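Long-range contacts in type III Pentaketide Synthase (Neurospora crassa, PDB 3EUO), which probably acts as an acyltransferase of the chalcone/stilbene synthase family, a type III polyketide synthase that builds pentaketides: residues D20-L25 with A41-T46; M36-A41 with Q192-G197. One frame throughout, in Å; residues are numbered along the deposited sequence.

Contact 1 of 2, residues D20-L25 with A41-T46; sequences DAIDIL and AINRYT
One water ties three side chains together across this contact. It donates to Asp23 OD1 at 2.7 Å and accepts from Arg44 NE at 2.9 Å and from Asn43 ND2 at 3.0 Å. The 41-46 segment reaches OD1 by hydrogen bonding only through this water, but it holds the other oxygen directly: Arg44 NH2 donates to Asp23 OD2 at 2.9 Å, a salt bridge with an N-H...O angle of 156°. The nitrogen comes in on the syn side, 33° out of the carboxylate plane, and the two flat groups are only slightly turned against each other. Arg44 runs out straight from CG to NE, which carries its guanidinium across to helix 20-29. The fold here is the outer part of the thiolase-like N-terminal region: helix 34-42 runs out into a type I turn, Ile42 to Tyr45, whose inner residues meet helix 20-29. Were Asp23 replaced by alanine, the guanidinium of Arg44 would probably lose its charged mate and the water the carboxylate oxygen it donates to. Beneath the polar layer, with Asn43 CG anti to its own N (chi1 -175°), the amide slides under the end of Ile22, which lies over one face: CD1 stands 3.4 Å above Asn43 CG, and CG1 sits over Asn43 ND2 at a like height. Ile198 and Ala199 of helix 197-200 touch Ile22 and Asn43 respectively.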
ATOM      1  N   ASP A  20      33.753  -5.216   4.135  1.00 18.16           N
ATOM      2  CA  ASP A  20      34.457  -4.373   5.109  1.00 18.65           C
ATOM      3  C   ASP A  20      33.679  -3.122   5.539  1.00 18.02           C
ATOM      4  O   ASP A  20      33.999  -2.528   6.564  1.00 17.93           O
ATOM      5  CB  ASP A  20      35.872  -4.000   4.631  1.00 19.51           C
ATOM      6  CG  ASP A  20      35.874  -3.052   3.433  1.00 21.97           C
ATOM      7  OD1 ASP A  20      35.014  -3.190   2.534  1.00 25.87           O
ATOM      8  OD2 ASP A  20      36.764  -2.171   3.380  1.00 26.74           O
ATOM      9  N   ALA A  21      32.663  -2.735   4.767  1.00 16.83           N
ATOM     10  CA  ALA A  21      31.855  -1.553   5.085  1.00 16.05           C
ATOM     11  C   ALA A  21      31.214  -1.649   6.475  1.00 15.77           C
ATOM     12  O   ALA A  21      31.331  -0.729   7.290  1.00 15.39           O
ATOM     13  CB  ALA A  21      30.777  -1.332   4.020  1.00 15.81           C
ATOM     14  N   ILE A  22      30.540  -2.764   6.750  1.00 15.38           N
ATOM     15  CA  ILE A  22      29.907  -2.919   8.058  1.00 15.22           C
ATOM     16  C   ILE A  22      30.941  -3.168   9.163  1.00 15.25           C
ATOM     17  O   ILE A  22      30.692  -2.818  10.314  1.00 15.21           O
ATOM     18  CB  ILE A  22      28.752  -3.960   8.095  1.00 15.24           C
ATOM     19  CG1 ILE A  22      29.262  -5.380   7.854  1.00 15.51           C
ATOM     20  CG2 ILE A  22      27.625  -3.578   7.111  1.00 15.40           C
ATOM     21  CD1 ILE A  22      28.239  -6.448   8.257  1.00 15.45           C
ATOM     22  N   ASP A  23      32.093  -3.748   8.807  1.00 15.15           N
ATOM     23  CA  ASP A  23      33.239  -3.839   9.732  1.00 15.81           C
ATOM     24  C   ASP A  23      33.630  -2.438  10.205  1.00 15.78           C
ATOM     25  O   ASP A  23      33.773  -2.196  11.409  1.00 16.07           O
ATOM     26  CB  ASP A  23      34.448  -4.511   9.070  1.00 15.90           C
ATOM     27  CG  ASP A  23      34.272  -6.015   8.887  1.00 17.70           C
ATOM     28  OD1 ASP A  23      33.270  -6.574   9.378  1.00 20.78           O
ATOM     29  OD2 ASP A  23      35.148  -6.637   8.248  1.00 18.71           O
ATOM     30  N   ILE A  24      33.779  -1.521   9.250  1.00 15.42           N
ATOM     31  CA  ILE A  24      34.145  -0.136   9.546  1.00 15.67           C
ATOM     32  C   ILE A  24      33.145   0.531  10.491  1.00 15.42           C
ATOM     33  O   ILE A  24      33.531   1.125  11.509  1.00 15.49           O
ATOM     34  CB  ILE A  24      34.286   0.722   8.246  1.00 16.22           C
ATOM     35  CG1 ILE A  24      35.368   0.159   7.308  1.00 16.63           C
ATOM     36  CG2 ILE A  24      34.537   2.183   8.584  1.00 16.09           C
ATOM     37  CD1 ILE A  24      36.741   0.025   7.925  1.00 21.10           C
ATOM     38  N   LEU A  25      31.861   0.423  10.165  1.00 14.64           N
ATOM     39  CA  LEU A  25      30.831   1.092  10.946  1.00 15.03           C
ATOM     40  C   LEU A  25      30.631   0.440  12.293  1.00 14.75           C
ATOM     41  O   LEU A  25      30.364   1.119  13.276  1.00 15.02           O
ATOM     42  CB  LEU A  25      29.504   1.126  10.180  1.00 15.07           C
ATOM     43  CG  LEU A  25      29.469   2.157   9.056  1.00 16.27           C
ATOM     44  CD1 LEU A  25      28.282   1.857   8.126  1.00 17.05           C
ATOM     45  CD2 LEU A  25      29.402   3.591   9.618  1.00 16.91           C
ATOM     46  N   ALA A  41      31.187 -12.217  11.238  1.00 13.95           N
ATOM     47  CA  ALA A  41      31.623 -13.495  10.667  1.00 14.28           C
ATOM     48  C   ALA A  41      30.659 -13.964   9.581  1.00 14.45           C
ATOM     49  O   ALA A  41      31.088 -14.338   8.485  1.00 14.96           O
ATOM     50  CB  ALA A  41      31.735 -14.553  11.764  1.00 14.41           C
ATOM     51  N   ILE A  42      29.364 -13.938   9.889  1.00 14.53           N
ATOM     52  CA  ILE A  42      28.311 -14.366   8.952  1.00 14.81           C
ATOM     53  C   ILE A  42      28.309 -13.521   7.676  1.00 14.90           C
ATOM     54  O   ILE A  42      28.071 -14.036   6.576  1.00 14.88           O
ATOM     55  CB  ILE A  42      26.918 -14.377   9.634  1.00 14.99           C
ATOM     56  CG1 ILE A  42      26.838 -15.532  10.633  1.00 14.74           C
ATOM     57  CG2 ILE A  42      25.787 -14.499   8.609  1.00 15.04           C
ATOM     58  CD1 ILE A  42      25.755 -15.363  11.694  1.00 16.98           C
ATOM     59  N   ASN A  43      28.604 -12.235   7.840  1.00 14.57           N
ATOM     60  CA  ASN A  43      28.780 -11.291   6.743  1.00 14.82           C
ATOM     61  C   ASN A  43      29.702 -11.803   5.643  1.00 15.00           C
ATOM     62  O   ASN A  43      29.557 -11.426   4.479  1.00 15.56           O
ATOM     63  CB  ASN A  43      29.321  -9.967   7.285  1.00 14.82           C
ATOM     64  CG  ASN A  43      29.415  -8.890   6.222  1.00 14.96           C
ATOM     65  OD1 ASN A  43      28.509  -8.718   5.415  1.00 14.69           O
ATOM     66  ND2 ASN A  43      30.515  -8.147   6.233  1.00 14.31           N
ATOM     67  N   ARG A  44      30.648 -12.661   6.009  1.00 15.27           N
ATOM     68  CA  ARG A  44      31.586 -13.189   5.032  1.00 15.83           C
ATOM     69  C   ARG A  44      31.236 -14.595   4.526  1.00 15.99           C
ATOM     70  O   ARG A  44      31.951 -15.154   3.695  1.00 16.60           O
ATOM     71  CB  ARG A  44      33.020 -13.085   5.573  1.00 16.12           C
ATOM     72  CG  ARG A  44      33.505 -11.639   5.535  1.00 16.29           C
ATOM     73  CD  ARG A  44      34.681 -11.356   6.423  1.00 18.30           C
ATOM     74  NE  ARG A  44      34.913  -9.914   6.478  1.00 17.50           N
ATOM     75  CZ  ARG A  44      35.686  -9.236   5.636  1.00 16.83           C
ATOM     76  NH1 ARG A  44      36.339  -9.859   4.657  1.00 16.75           N
ATOM     77  NH2 ARG A  44      35.819  -7.926   5.780  1.00 16.72           N
ATOM     78  N   TYR A  45      30.127 -15.144   5.021  1.00 16.24           N
ATOM     79  CA  TYR A  45      29.658 -16.474   4.634  1.00 16.70           C
ATOM     80  C   TYR A  45      28.538 -16.399   3.592  1.00 16.15           C
ATOM     81  O   TYR A  45      28.029 -17.434   3.148  1.00 16.89           O
ATOM     82  CB  TYR A  45      29.102 -17.252   5.844  1.00 17.51           C
ATOM     83  CG  TYR A  45      29.976 -17.390   7.066  1.00 18.72           C
ATOM     84  CD1 TYR A  45      31.368 -17.422   6.971  1.00 19.24           C
ATOM     85  CD2 TYR A  45      29.394 -17.547   8.327  1.00 19.96           C
ATOM     86  CE1 TYR A  45      32.165 -17.574   8.111  1.00 19.61           C
ATOM     87  CE2 TYR A  45      30.176 -17.688   9.469  1.00 19.98           C
ATOM     88  CZ  TYR A  45      31.559 -17.705   9.356  1.00 20.07           C
ATOM     89  OH  TYR A  45      32.335 -17.861  10.484  1.00 20.15           O
ATOM     90  N   THR A  46      28.135 -15.185   3.221  1.00 15.72           N
ATOM     91  CA  THR A  46      26.930 -14.995   2.398  1.00 14.75           C
ATOM     92  C   THR A  46      27.121 -15.293   0.915  1.00 14.82           C
ATOM     93  O   THR A  46      26.159 -15.658   0.230  1.00 14.81           O
ATOM     94  CB  THR A  46      26.410 -13.553   2.459  1.00 14.90           C
ATOM     95  OG1 THR A  46      27.431 -12.670   1.973  1.00 14.51           O
ATOM     96  CG2 THR A  46      25.992 -13.165   3.879  1.00 13.24           C
TER
HETATM   97  O   HOH W   1      32.717  -8.881   8.073  1.00 16.72           O

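Contact 2 of 2, residues M36-A41 with Q192-G197; sequences MKKVLA and QETRIG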
ATOM      1  N   MET A  36      28.035  -9.375  17.970  1.00 12.78           N
ATOM      2  CA  MET A  36      28.601  -8.582  16.878  1.00 12.90           C
ATOM      3  C   MET A  36      29.634  -9.393  16.115  1.00 13.34           C
ATOM      4  O   MET A  36      29.628  -9.383  14.886  1.00 13.40           O
ATOM      5  CB  MET A  36      29.206  -7.262  17.378  1.00 12.58           C
ATOM      6  CG  MET A  36      29.557  -6.281  16.241  1.00 11.82           C
ATOM      7  SD  MET A  36      28.152  -5.659  15.255  1.00  6.63           S
ATOM      8  CE  MET A  36      27.345  -4.605  16.481  1.00 10.28           C
ATOM      9  N   LYS A  37      30.527 -10.083  16.834  1.00 14.10           N
ATOM     10  CA  LYS A  37      31.497 -10.972  16.186  1.00 15.54           C
ATOM     11  C   LYS A  37      30.825 -12.017  15.287  1.00 15.35           C
ATOM     12  O   LYS A  37      31.277 -12.243  14.157  1.00 15.11           O
ATOM     13  CB  LYS A  37      32.420 -11.641  17.213  1.00 15.28           C
ATOM     14  CG  LYS A  37      33.571 -10.739  17.685  1.00 17.27           C
ATOM     15  CD  LYS A  37      34.381 -11.369  18.835  1.00 18.26           C
ATOM     16  CE  LYS A  37      34.921 -12.751  18.460  1.00 22.98           C
ATOM     17  NZ  LYS A  37      35.483 -13.496  19.632  1.00 26.41           N
ATOM     18  N   LYS A  38      29.736 -12.621  15.771  1.00 15.60           N
ATOM     19  CA  LYS A  38      28.973 -13.592  14.970  1.00 15.69           C
ATOM     20  C   LYS A  38      28.420 -12.970  13.683  1.00 15.23           C
ATOM     21  O   LYS A  38      28.585 -13.535  12.605  1.00 15.32           O
ATOM     22  CB  LYS A  38      27.826 -14.240  15.768  1.00 16.45           C
ATOM     23  CG  LYS A  38      28.194 -14.925  17.095  1.00 19.40           C
ATOM     24  CD  LYS A  38      29.451 -15.777  17.023  1.00 23.60           C
ATOM     25  CE  LYS A  38      30.027 -16.022  18.430  1.00 26.15           C
ATOM     26  NZ  LYS A  38      30.824 -14.861  18.958  1.00 25.36           N
ATOM     27  N   VAL A  39      27.770 -11.813  13.792  1.00 14.10           N
ATOM     28  CA  VAL A  39      27.253 -11.119  12.602  1.00 13.52           C
ATOM     29  C   VAL A  39      28.376 -10.768  11.620  1.00 13.58           C
ATOM     30  O   VAL A  39      28.246 -11.021  10.428  1.00 13.42           O
ATOM     31  CB  VAL A  39      26.427  -9.863  12.976  1.00 13.04           C
ATOM     32  CG1 VAL A  39      26.055  -9.044  11.741  1.00 13.35           C
ATOM     33  CG2 VAL A  39      25.184 -10.263  13.750  1.00 14.42           C
ATOM     34  N   LEU A  40      29.478 -10.204  12.116  1.00 13.22           N
ATOM     35  CA  LEU A  40      30.604  -9.842  11.234  1.00 13.75           C
ATOM     36  C   LEU A  40      31.244 -11.073  10.563  1.00 13.99           C
ATOM     37  O   LEU A  40      31.760 -10.980   9.450  1.00 14.64           O
ATOM     38  CB  LEU A  40      31.644  -8.981  11.973  1.00 13.50           C
ATOM     39  CG  LEU A  40      31.185  -7.579  12.426  1.00 13.98           C
ATOM     40  CD1 LEU A  40      32.347  -6.797  13.056  1.00 14.29           C
ATOM     41  CD2 LEU A  40      30.567  -6.775  11.284  1.00 13.45           C
ATOM     42  N   ALA A  41      31.187 -12.217  11.238  1.00 13.95           N
ATOM     43  CA  ALA A  41      31.623 -13.495  10.667  1.00 14.28           C
ATOM     44  C   ALA A  41      30.659 -13.964   9.581  1.00 14.45           C
ATOM     45  O   ALA A  41      31.088 -14.338   8.485  1.00 14.96           O
ATOM     46  CB  ALA A  41      31.735 -14.553  11.764  1.00 14.41           C
ATOM     47  N   GLN A 192      22.193  -8.483  21.978  1.00 17.23           N
ATOM     48  CA  GLN A 192      23.052  -9.630  21.708  1.00 17.21           C
ATOM     49  C   GLN A 192      22.312 -10.698  20.896  1.00 17.55           C
ATOM     50  O   GLN A 192      22.369 -11.882  21.223  1.00 17.59           O
ATOM     51  CB  GLN A 192      23.636 -10.210  23.004  1.00 17.03           C
ATOM     52  CG  GLN A 192      24.760  -9.362  23.608  1.00 16.04           C
ATOM     53  CD  GLN A 192      25.926  -9.201  22.656  1.00 15.99           C
ATOM     54  OE1 GLN A 192      26.660 -10.157  22.384  1.00 16.42           O
ATOM     55  NE2 GLN A 192      26.093  -7.987  22.125  1.00 14.23           N
ATOM     56  N   GLU A 193      21.600 -10.264  19.856  1.00 18.06           N
ATOM     57  CA  GLU A 193      21.022 -11.201  18.891  1.00 19.01           C
ATOM     58  C   GLU A 193      21.792 -11.147  17.581  1.00 17.94           C
ATOM     59  O   GLU A 193      22.301 -10.094  17.180  1.00 17.17           O
ATOM     60  CB  GLU A 193      19.508 -11.006  18.673  1.00 19.33           C
ATOM     61  CG  GLU A 193      19.061  -9.605  18.418  1.00 22.28           C
ATOM     62  CD  GLU A 193      17.631  -9.502  17.872  1.00 21.82           C
ATOM     63  OE1 GLU A 193      17.046 -10.508  17.414  1.00 25.80           O
ATOM     64  OE2 GLU A 193      17.102  -8.380  17.876  1.00 27.82           O
ATOM     65  N   THR A 194      21.896 -12.301  16.941  1.00 17.52           N
ATOM     66  CA  THR A 194      22.604 -12.410  15.677  1.00 17.58           C
ATOM     67  C   THR A 194      21.649 -11.995  14.562  1.00 17.09           C
ATOM     68  O   THR A 194      20.893 -12.814  14.029  1.00 17.45           O
ATOM     69  CB  THR A 194      23.160 -13.828  15.462  1.00 17.97           C
ATOM     70  OG1 THR A 194      22.079 -14.763  15.438  1.00 22.31           O
ATOM     71  CG2 THR A 194      24.070 -14.203  16.601  1.00 16.75           C
ATOM     72  N   ARG A 195      21.675 -10.705  14.251  1.00 15.69           N
ATOM     73  CA  ARG A 195      20.819 -10.107  13.237  1.00 14.94           C
ATOM     74  C   ARG A 195      21.619  -9.955  11.955  1.00 14.53           C
ATOM     75  O   ARG A 195      22.527  -9.130  11.882  1.00 14.64           O
ATOM     76  CB  ARG A 195      20.335  -8.734  13.711  1.00 14.65           C
ATOM     77  CG  ARG A 195      19.651  -8.770  15.063  1.00 14.21           C
ATOM     78  CD  ARG A 195      19.267  -7.375  15.527  1.00 13.35           C
ATOM     79  NE  ARG A 195      18.326  -6.739  14.609  1.00 12.57           N
ATOM     80  CZ  ARG A 195      17.007  -6.933  14.622  1.00 13.47           C
ATOM     81  NH1 ARG A 195      16.447  -7.735  15.524  1.00 13.31           N
ATOM     82  NH2 ARG A 195      16.240  -6.302  13.741  1.00 13.11           N
ATOM     83  N   ILE A 196      21.272 -10.745  10.941  1.00 14.44           N
ATOM     84  CA  ILE A 196      22.100 -10.831   9.731  1.00 14.28           C
ATOM     85  C   ILE A 196      21.692  -9.899   8.585  1.00 14.07           C
ATOM     86  O   ILE A 196      22.332  -9.904   7.532  1.00 14.16           O
ATOM     87  CB  ILE A 196      22.212 -12.289   9.214  1.00 14.41           C
ATOM     88  CG1 ILE A 196      20.893 -12.747   8.566  1.00 14.49           C
ATOM     89  CG2 ILE A 196      22.635 -13.235  10.348  1.00 15.24           C
ATOM     90  CD1 ILE A 196      21.052 -13.966   7.663  1.00 17.18           C
ATOM     91  N   GLY A 197      20.645  -9.100   8.791  1.00 14.25           N
ATOM     92  CA  GLY A 197      20.147  -8.175   7.770  1.00 14.52           C
ATOM     93  C   GLY A 197      21.221  -7.294   7.148  1.00 14.77           C
ATOM     94  O   GLY A 197      21.250  -7.114   5.929  1.00 15.36           O
TER
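Residues 36-41 form regular helix, with Leu40 N bonded to Met36 O and Ala41 N to Lys37 O, whereas 192-197 is irregular chain leaving helix 181-191 through Gln192, which has positive phi. The backbones come closest at Val39 and Thr194, their CA atoms 5.7 Å apart, and no hydrogen bond joins the two segments. Val39 carries most of the contact. With CG1 anti to the backbone N (chi1 172°), both its methyls face the carbonyl oxygen of Arg195: CG2 is 3.4 Å and CG1 3.5 Å from Arg195 O. CG2 also rests on the main chain, 3.6 Å from Arg195 N. One residue earlier on the helix, Lys38 offers CB to Thr194 CG2 at 3.8 Å; its chain then bends away at chi2 (-43°), and NZ bonds to Pro34 O. The side chain of Arg195 leads to the other side of the loop, where NE forms a salt bridge with Glu184 of helix 181-191. Gln192 bonds through OE1 to Ala35 N, near the start of helix 34-42. The arrangement is a helix laid against the connection between helices 181-191 and 197-200, at the surface of the N-terminal region of the chalcone synthase-like, thiolase-related fold.

Helix 34-42 serves both contacts: its residues 36-41 meet the loop 192-197 in contact 2, and its last turn runs on into the 41-46 segment of contact 1, with Ala41 common to both. The centres lie about 9 Å apart. Leu40 packs back onto helix 20-29, its CD2 lying 3.3 Å from Asp23 OD1 and 3.8 Å from Ile22 CD1, while Ile42 CG2 meets Ile196 CG2 at 3.8 Å on the loop. Contact centres sit about 22 and 24 Å from the centre of the chain, and no other subunit touches either contact's segments. Neither contact includes Cys143, oxidised to 3-sulfinoalanine in this crystal and probably the family's nucleophilic cysteine.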